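Shikimate dehydrogenase (NADP(+)) (Peptoclostridium difficile, PDB 5DZS) probably catalyses the reversible NADPH-linked reduction of 3-dehydroshikimate to shikimate, a step on the route to chorismate and the aromatic amino acids. Local coordinates at residues N2-L11 with I55-Y64; I200-Y211 with M225-L236. One frame throughout, in Å; residues are numbered along the deposited sequence.

Contact 1: N2-L11 with I55-Y64; sequences NFFGLVGEKL and IQGVNVTVPY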
# COMPACT_ATOMS: atom_id res chain seq x y z
N ASN B 2 7.52 16.83 -7.47
CA ASN B 2 6.29 16.21 -7.92
C ASN B 2 5.11 17.04 -7.43
O ASN B 2 5.17 17.69 -6.38
CB ASN B 2 6.16 14.78 -7.48
CG ASN B 2 7.04 13.87 -8.30
OD1 ASN B 2 8.12 13.47 -7.85
ND2 ASN B 2 6.65 13.63 -9.53
N PHE B 3 4.03 16.98 -8.19
CA PHE B 3 2.80 17.74 -7.93
C PHE B 3 1.63 16.85 -7.54
O PHE B 3 1.44 15.76 -8.09
CB PHE B 3 2.36 18.57 -9.15
CG PHE B 3 3.28 19.72 -9.54
CD1 PHE B 3 4.24 20.21 -8.69
CD2 PHE B 3 3.06 20.41 -10.74
CE1 PHE B 3 5.03 21.33 -9.07
CE2 PHE B 3 3.84 21.48 -11.11
CZ PHE B 3 4.80 21.97 -10.27
N PHE B 4 0.83 17.39 -6.62
CA PHE B 4 -0.33 16.73 -6.04
C PHE B 4 -1.41 17.78 -5.80
O PHE B 4 -1.12 18.99 -5.80
CB PHE B 4 0.03 16.10 -4.67
CG PHE B 4 1.14 15.10 -4.73
CD1 PHE B 4 2.46 15.48 -4.70
CD2 PHE B 4 0.84 13.75 -4.84
CE1 PHE B 4 3.45 14.52 -4.78
CE2 PHE B 4 1.82 12.81 -4.93
CZ PHE B 4 3.13 13.19 -4.89
N GLY B 5 -2.63 17.34 -5.53
CA GLY B 5 -3.64 18.30 -5.15
C GLY B 5 -4.95 17.69 -4.77
O GLY B 5 -5.08 16.45 -4.70
N LEU B 6 -5.91 18.57 -4.53
CA LEU B 6 -7.24 18.21 -4.08
C LEU B 6 -8.26 18.62 -5.12
O LEU B 6 -8.35 19.80 -5.48
CB LEU B 6 -7.55 18.91 -2.75
CG LEU B 6 -8.98 18.75 -2.21
CD1 LEU B 6 -9.31 17.30 -1.91
CD2 LEU B 6 -9.18 19.63 -0.99
N VAL B 7 -9.05 17.65 -5.59
CA VAL B 7 -10.08 17.89 -6.59
C VAL B 7 -11.46 17.97 -5.94
O VAL B 7 -11.87 17.05 -5.22
CB VAL B 7 -10.08 16.77 -7.64
CG1 VAL B 7 -11.27 16.91 -8.60
CG2 VAL B 7 -8.76 16.77 -8.41
N GLY B 8 -12.17 19.06 -6.20
CA GLY B 8 -13.52 19.25 -5.66
C GLY B 8 -14.14 20.43 -6.36
O GLY B 8 -13.49 21.08 -7.16
N GLU B 9 -15.39 20.74 -6.06
CA GLU B 9 -16.08 21.83 -6.77
C GLU B 9 -15.74 23.21 -6.19
O GLU B 9 -15.43 24.15 -6.94
CB GLU B 9 -17.57 21.56 -6.76
CG GLU B 9 -18.41 22.52 -7.57
CD GLU B 9 -19.89 22.21 -7.46
OE1 GLU B 9 -20.30 21.52 -6.50
OE2 GLU B 9 -20.65 22.66 -8.35
N LYS B 10 -15.77 23.30 -4.86
CA LYS B 10 -15.49 24.55 -4.13
C LYS B 10 -14.58 24.19 -2.97
O LYS B 10 -14.98 23.42 -2.09
CB LYS B 10 -16.80 25.15 -3.59
CG LYS B 10 -17.89 25.38 -4.62
CD LYS B 10 -17.49 26.43 -5.65
CE LYS B 10 -18.66 26.74 -6.59
NZ LYS B 10 -18.34 27.85 -7.54
N LEU B 11 -13.40 24.79 -2.94
CA LEU B 11 -12.33 24.44 -2.00
C LEU B 11 -11.64 25.60 -1.26
O LEU B 11 -10.62 25.39 -0.65
CB LEU B 11 -11.23 23.73 -2.81
CG LEU B 11 -11.64 22.47 -3.59
CD1 LEU B 11 -10.43 21.99 -4.40
CD2 LEU B 11 -12.14 21.38 -2.65
N ILE B 55 0.72 14.64 -12.96
CA ILE B 55 0.32 14.92 -11.59
C ILE B 55 0.32 13.57 -10.87
O ILE B 55 -0.48 12.71 -11.18
CB ILE B 55 -1.04 15.62 -11.50
CG1 ILE B 55 -1.09 16.84 -12.44
CG2 ILE B 55 -1.37 15.96 -10.06
CD1 ILE B 55 -0.05 17.91 -12.15
N GLN B 56 1.23 13.38 -9.91
CA GLN B 56 1.42 12.05 -9.33
C GLN B 56 0.23 11.54 -8.56
O GLN B 56 -0.05 10.32 -8.54
CB GLN B 56 2.68 12.03 -8.44
CG GLN B 56 3.02 10.66 -7.92
CD GLN B 56 4.34 10.61 -7.20
OE1 GLN B 56 5.31 11.28 -7.58
NE2 GLN B 56 4.39 9.77 -6.17
N GLY B 57 -0.44 12.42 -7.85
CA GLY B 57 -1.59 11.99 -7.08
C GLY B 57 -2.56 13.10 -6.79
O GLY B 57 -2.13 14.26 -6.65
N VAL B 58 -3.83 12.76 -6.62
CA VAL B 58 -4.80 13.74 -6.18
C VAL B 58 -5.71 13.13 -5.15
O VAL B 58 -5.95 11.90 -5.17
CB VAL B 58 -5.67 14.37 -7.29
CG1 VAL B 58 -4.78 15.09 -8.31
CG2 VAL B 58 -6.54 13.36 -7.97
N ASN B 59 -6.19 13.94 -4.24
CA ASN B 59 -7.33 13.58 -3.44
C ASN B 59 -8.59 14.05 -4.15
O ASN B 59 -8.55 14.97 -4.96
CB ASN B 59 -7.24 14.21 -2.07
CG ASN B 59 -6.15 13.60 -1.23
OD1 ASN B 59 -5.23 14.30 -0.80
ND2 ASN B 59 -6.24 12.31 -0.99
N VAL B 60 -9.71 13.41 -3.80
CA VAL B 60 -11.01 13.76 -4.39
C VAL B 60 -11.96 13.96 -3.23
O VAL B 60 -12.04 13.12 -2.28
CB VAL B 60 -11.53 12.64 -5.32
CG1 VAL B 60 -12.83 13.05 -6.01
CG2 VAL B 60 -10.51 12.30 -6.37
N THR B 61 -12.67 15.06 -3.27
CA THR B 61 -13.68 15.35 -2.27
C THR B 61 -15.04 15.60 -2.92
O THR B 61 -15.28 15.29 -4.12
CB THR B 61 -13.22 16.46 -1.30
OG1 THR B 61 -14.14 16.57 -0.19
CG2 THR B 61 -13.07 17.77 -1.99
N VAL B 62 -15.98 16.08 -2.13
CA VAL B 62 -17.33 16.30 -2.63
C VAL B 62 -17.33 17.27 -3.82
O VAL B 62 -16.59 18.26 -3.82
CB VAL B 62 -18.25 16.79 -1.50
CG1 VAL B 62 -18.39 15.70 -0.46
CG2 VAL B 62 -17.74 18.07 -0.88
N PRO B 63 -18.17 17.04 -4.83
CA PRO B 63 -19.15 15.95 -4.92
C PRO B 63 -18.76 14.87 -5.91
O PRO B 63 -19.61 14.26 -6.56
CB PRO B 63 -20.37 16.70 -5.47
CG PRO B 63 -19.78 17.65 -6.42
CD PRO B 63 -18.43 18.08 -5.84
N TYR B 64 -17.46 14.57 -5.95
CA TYR B 64 -16.93 13.72 -7.02
C TYR B 64 -16.42 12.35 -6.60
O TYR B 64 -15.90 11.64 -7.45
CB TYR B 64 -15.77 14.45 -7.74
CG TYR B 64 -16.14 15.80 -8.35
CD1 TYR B 64 -17.28 15.92 -9.12
CD2 TYR B 64 -15.35 16.92 -8.18
CE1 TYR B 64 -17.63 17.13 -9.69
CE2 TYR B 64 -15.68 18.14 -8.75
CZ TYR B 64 -16.83 18.23 -9.49
OH TYR B 64 -17.21 19.42 -10.06
O HOH W 1 4.22 15.00 -10.26
O HOH W 2 -16.05 20.65 -3.05

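Contact 2: I200-Y211 with M225-L236; sequences IQNFDILIDLIY and MGKKTCDGLYML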
# COMPACT_ATOMS: atom_id res chain seq x y z
N ILE B 200 -30.29 16.47 18.62
CA ILE B 200 -28.98 16.34 19.26
C ILE B 200 -29.12 15.90 20.71
O ILE B 200 -28.31 15.14 21.23
CB ILE B 200 -28.16 17.65 19.18
CG1 ILE B 200 -27.80 17.92 17.71
CG2 ILE B 200 -26.89 17.53 20.01
CD1 ILE B 200 -27.07 19.23 17.47
N GLN B 201 -30.18 16.37 21.35
CA GLN B 201 -30.42 16.01 22.74
C GLN B 201 -30.60 14.49 22.93
O GLN B 201 -30.33 13.98 24.01
CB GLN B 201 -31.63 16.77 23.25
CG GLN B 201 -31.83 16.68 24.75
CD GLN B 201 -32.91 17.62 25.21
OE1 GLN B 201 -33.47 18.38 24.42
NE2 GLN B 201 -33.22 17.59 26.51
N ASN B 202 -31.01 13.77 21.88
CA ASN B 202 -31.26 12.32 21.98
C ASN B 202 -30.03 11.42 21.78
O ASN B 202 -30.18 10.20 21.69
CB ASN B 202 -32.37 11.90 21.01
CG ASN B 202 -33.71 12.52 21.34
OD1 ASN B 202 -33.99 12.88 22.48
ND2 ASN B 202 -34.58 12.61 20.33
N PHE B 203 -28.84 12.01 21.72
CA PHE B 203 -27.61 11.24 21.52
C PHE B 203 -26.57 11.61 22.57
O PHE B 203 -26.65 12.69 23.15
CB PHE B 203 -27.09 11.42 20.08
CG PHE B 203 -28.01 10.83 19.06
CD1 PHE B 203 -29.11 11.54 18.61
CD2 PHE B 203 -27.83 9.53 18.61
CE1 PHE B 203 -30.00 10.98 17.72
CE2 PHE B 203 -28.71 8.97 17.71
CZ PHE B 203 -29.80 9.69 17.26
N ASP B 204 -25.64 10.70 22.82
CA ASP B 204 -24.57 10.90 23.81
C ASP B 204 -23.26 11.40 23.21
O ASP B 204 -22.51 12.13 23.86
CB ASP B 204 -24.27 9.58 24.53
CG ASP B 204 -25.41 9.10 25.39
OD1 ASP B 204 -26.19 9.93 25.90
OD2 ASP B 204 -25.50 7.87 25.60
N ILE B 205 -22.99 11.00 21.96
CA ILE B 205 -21.72 11.34 21.30
C ILE B 205 -21.99 11.93 19.92
O ILE B 205 -22.79 11.38 19.15
CB ILE B 205 -20.86 10.07 21.12
CG1 ILE B 205 -20.65 9.38 22.49
CG2 ILE B 205 -19.54 10.39 20.44
CD1 ILE B 205 -20.01 8.01 22.39
N LEU B 206 -21.37 13.07 19.63
CA LEU B 206 -21.47 13.69 18.32
C LEU B 206 -20.13 13.62 17.61
O LEU B 206 -19.11 13.99 18.17
CB LEU B 206 -21.86 15.17 18.40
CG LEU B 206 -23.31 15.55 18.68
CD1 LEU B 206 -23.67 15.22 20.12
CD2 LEU B 206 -23.49 17.03 18.40
N ILE B 207 -20.15 13.14 16.38
CA ILE B 207 -18.94 13.10 15.57
C ILE B 207 -19.20 13.93 14.32
O ILE B 207 -20.15 13.68 13.58
CB ILE B 207 -18.55 11.67 15.18
CG1 ILE B 207 -18.28 10.85 16.45
CG2 ILE B 207 -17.32 11.68 14.27
CD1 ILE B 207 -18.06 9.38 16.21
N ASP B 208 -18.36 14.93 14.09
CA ASP B 208 -18.52 15.76 12.90
C ASP B 208 -17.30 15.58 12.01
O ASP B 208 -16.19 15.83 12.44
CB ASP B 208 -18.69 17.24 13.30
CG ASP B 208 -19.25 18.10 12.16
OD1 ASP B 208 -19.35 17.60 11.01
OD2 ASP B 208 -19.62 19.26 12.44
N LEU B 209 -17.50 15.13 10.77
CA LEU B 209 -16.36 14.93 9.87
C LEU B 209 -15.83 16.26 9.35
O LEU B 209 -14.71 16.32 8.81
CB LEU B 209 -16.72 13.99 8.73
CG LEU B 209 -17.18 12.59 9.14
CD1 LEU B 209 -17.33 11.67 7.94
CD2 LEU B 209 -16.25 11.97 10.19
N ILE B 210 -16.60 17.32 9.51
CA ILE B 210 -16.19 18.64 9.09
C ILE B 210 -15.19 19.21 10.07
O ILE B 210 -15.22 18.93 11.27
CB ILE B 210 -17.39 19.62 9.04
CG1 ILE B 210 -18.45 19.14 8.03
CG2 ILE B 210 -16.92 21.03 8.70
CD1 ILE B 210 -17.95 18.99 6.60
N TYR B 211 -14.26 20.00 9.55
CA TYR B 211 -13.34 20.72 10.40
C TYR B 211 -13.32 22.18 9.98
O TYR B 211 -13.14 22.49 8.81
CB TYR B 211 -11.91 20.18 10.35
CG TYR B 211 -11.00 21.13 11.10
CD1 TYR B 211 -11.08 21.24 12.49
CD2 TYR B 211 -10.12 21.96 10.43
CE1 TYR B 211 -10.28 22.12 13.19
CE2 TYR B 211 -9.31 22.85 11.12
CZ TYR B 211 -9.40 22.93 12.50
OH TYR B 211 -8.59 23.81 13.18
N MET B 225 -24.52 21.01 25.83
CA MET B 225 -25.27 20.01 26.58
C MET B 225 -24.34 19.03 27.30
O MET B 225 -24.80 18.03 27.85
CB MET B 225 -26.16 19.20 25.64
CG MET B 225 -27.17 20.01 24.86
SD MET B 225 -28.09 18.91 23.78
CE MET B 225 -29.21 20.07 23.02
N GLY B 226 -23.05 19.32 27.30
CA GLY B 226 -22.07 18.45 27.94
C GLY B 226 -21.91 17.11 27.24
O GLY B 226 -21.43 16.15 27.84
N LYS B 227 -22.32 17.04 25.97
CA LYS B 227 -22.19 15.79 25.22
C LYS B 227 -20.75 15.62 24.79
O LYS B 227 -19.99 16.58 24.79
CB LYS B 227 -23.11 15.80 23.99
CG LYS B 227 -24.59 15.94 24.30
CD LYS B 227 -25.12 14.79 25.16
CE LYS B 227 -26.56 14.99 25.61
NZ LYS B 227 -27.54 15.03 24.49
N LYS B 228 -20.38 14.39 24.47
CA LYS B 228 -19.03 14.10 23.97
C LYS B 228 -18.99 14.52 22.50
O LYS B 228 -19.88 14.15 21.74
CB LYS B 228 -18.69 12.62 24.14
CG LYS B 228 -17.29 12.22 23.69
CD LYS B 228 -16.98 10.79 24.08
CE LYS B 228 -15.69 10.28 23.44
NZ LYS B 228 -14.51 11.15 23.71
N THR B 229 -18.00 15.32 22.13
CA THR B 229 -17.86 15.79 20.74
C THR B 229 -16.49 15.50 20.17
O THR B 229 -15.50 15.41 20.89
CB THR B 229 -18.07 17.31 20.63
OG1 THR B 229 -17.10 18.00 21.45
CG2 THR B 229 -19.47 17.69 21.04
N CYS B 230 -16.43 15.38 18.84
CA CYS B 230 -15.19 15.11 18.14
C CYS B 230 -15.29 15.75 16.76
O CYS B 230 -16.28 15.50 16.06
CB CYS B 230 -15.00 13.60 18.02
SG CYS B 230 -13.48 13.09 17.22
N ASP B 231 -14.31 16.57 16.38
CA ASP B 231 -14.31 17.21 15.05
C ASP B 231 -13.51 16.38 14.05
O ASP B 231 -13.01 15.31 14.39
CB ASP B 231 -13.91 18.70 15.07
CG ASP B 231 -12.42 18.94 15.36
OD1 ASP B 231 -11.57 18.08 15.08
OD2 ASP B 231 -12.12 20.05 15.84
N GLY B 232 -13.44 16.85 12.82
CA GLY B 232 -12.82 16.04 11.78
C GLY B 232 -11.34 16.18 11.58
O GLY B 232 -10.79 15.48 10.74
N LEU B 233 -10.68 17.03 12.37
CA LEU B 233 -9.26 17.32 12.07
C LEU B 233 -8.33 16.11 12.17
O LEU B 233 -7.48 15.91 11.29
CB LEU B 233 -8.73 18.47 12.93
CG LEU B 233 -7.30 18.93 12.62
CD1 LEU B 233 -7.13 19.39 11.17
CD2 LEU B 233 -6.91 20.04 13.59
N TYR B 234 -8.47 15.30 13.20
CA TYR B 234 -7.57 14.16 13.34
C TYR B 234 -7.68 13.24 12.12
O TYR B 234 -6.68 12.72 11.61
CB TYR B 234 -7.86 13.39 14.64
CG TYR B 234 -6.78 12.43 15.05
CD1 TYR B 234 -5.65 12.89 15.72
CD2 TYR B 234 -6.87 11.08 14.78
CE1 TYR B 234 -4.66 12.03 16.12
CE2 TYR B 234 -5.87 10.20 15.18
CZ TYR B 234 -4.77 10.68 15.85
OH TYR B 234 -3.74 9.86 16.28
N MET B 235 -8.90 13.02 11.67
CA MET B 235 -9.15 12.18 10.51
C MET B 235 -8.53 12.81 9.27
O MET B 235 -7.92 12.12 8.45
CB MET B 235 -10.65 11.97 10.32
CG MET B 235 -11.01 11.21 9.08
SD MET B 235 -12.74 10.75 9.20
CE MET B 235 -13.03 10.11 7.55
N LEU B 236 -8.65 14.12 9.13
CA LEU B 236 -8.06 14.78 7.97
C LEU B 236 -6.54 14.58 7.92
O LEU B 236 -5.94 14.40 6.87
CB LEU B 236 -8.39 16.27 7.95
CG LEU B 236 -9.84 16.65 7.67
CD1 LEU B 236 -10.01 18.15 7.75
CD2 LEU B 236 -10.30 16.13 6.31
O HOH W 3 -12.74 14.46 8.55

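Contact 1: N2-L11 with I55-Y64
Val7 and Asn59 show how two parallel strands, 2-8 and 57-60, satisfy each other's backbone. Val7 N donates to Asn59 O at 2.8 Å, and Val7 O takes a nearly straight bond from Thr61 N at 2.9 Å. One step back, Asn59 N reaches Gly5 O at 2.8 Å. Toward Asn2 the ladder frays: Gly5 N to Gly57 O and Gln56 N to Phe3 O are both weak, and a water accepts from Phe3 N and from Asn2 ND2. At the other end a second water donates to Val62 O at 2.6 Å and accepts from Lys10 N, bridging the loops that follow the strands. Gln56, its CG turned opposite the backbone N (chi1 -174°), runs beside Phe4 and brings its CD to 3.7 Å from Phe4 CZ; its NE2 has a weak hydrogen bond to Trp247 O. Leu6 CD1 rests on Asn59 CB and Thr61 CG2; Thr61 is predicted to bind shikimate. The Asn59 amide is satisfied elsewhere, OD1 by Tyr33 and ND2 by Asn86 O and Ser243, while Tyr64 OH bonds Ile38 O and Glu9 OE1 forms a salt bridge with Lys40. Strand 2-8 thus lies between strands 31-37 and 57-60, the latter flanked in turn by strand 87-91, with helix 233-248 meeting Phe4 and Asn59.

Contact 2: I200-Y211 with M225-L236
A chi1 of 171° sets Tyr211 CG opposite its backbone N and lays the ring alongside the Leu233 side chain, and Lys227 folds back at chi2 (-62°) and again at chi4, curling its ammonium group toward the turn at 200-203. They lie at the two ends of the strand pair in a parallel beta-alpha-beta unit, strand 205-208, helix 217-224 and strand 228-230, at one edge of the Rossmann-like nucleotide-binding sheet. At the turn, Lys227 NZ donates to Phe203 O at 2.8 Å, nearly along the carbonyl direction, and to Gln201 O at 3.0 Å, from above that carbonyl plane. Two backbone oxygens therefore hold the ammonium, tying the chain before the first strand to the start of the second. Between the strands, Leu206 N to Lys228 O (2.8 Å) and Asp208 N to Cys230 O are almost straight; Cys230 N to Leu206 O is weak.

Past the strands both segments run into the predicted ligand sites. Asp208 OD1 accepts from Ile210 N in an Asx turn and also from Asn180, while OD2 bonds Thr216. Asp231 OD1 caps the start of the next helix by accepting from Leu233 N at 3.0 Å. Gly232 N donates to Ile210 O, and a water bridges Leu209 O and Gly232 O; Leu209 and Gly232 are predicted to bind NADP(+), and Tyr211 shikimate. Leu209 CD2 touches Met235 SD, and Leu236 CD1 packs on Tyr211 CB, so the first turn of helix 233-248 is seated against the loop. On the Tyr211 ring itself, Asp231 OD2 lies in plane at the edge, 3.7 Å from CD1, whereas Leu233 CB sits over a face in a CH-pi contact, 4.0 Å from the ring centroid.

In the fold
The two contacts illustrate how a two-domain dehydrogenase pairs parallel strands in separate sheets. Contact 1 comes first along the chain, within the substrate-binding domain and its mixed sheet; contact 2 follows at the edge of the parallel nucleotide-binding sheet. Their centres are 26 Å apart, on opposite sides of the chain's centre, and their nearest atoms are about 8 Å apart without touching. Helix 233-248 links them: it begins within contact 2, and further along it Ser243 and Trp247 reach contact 1. Residues predicted to bind shikimate occur in both, Thr61 and Tyr211, consistent with a substrate site between the domains beside the NADP(+) site.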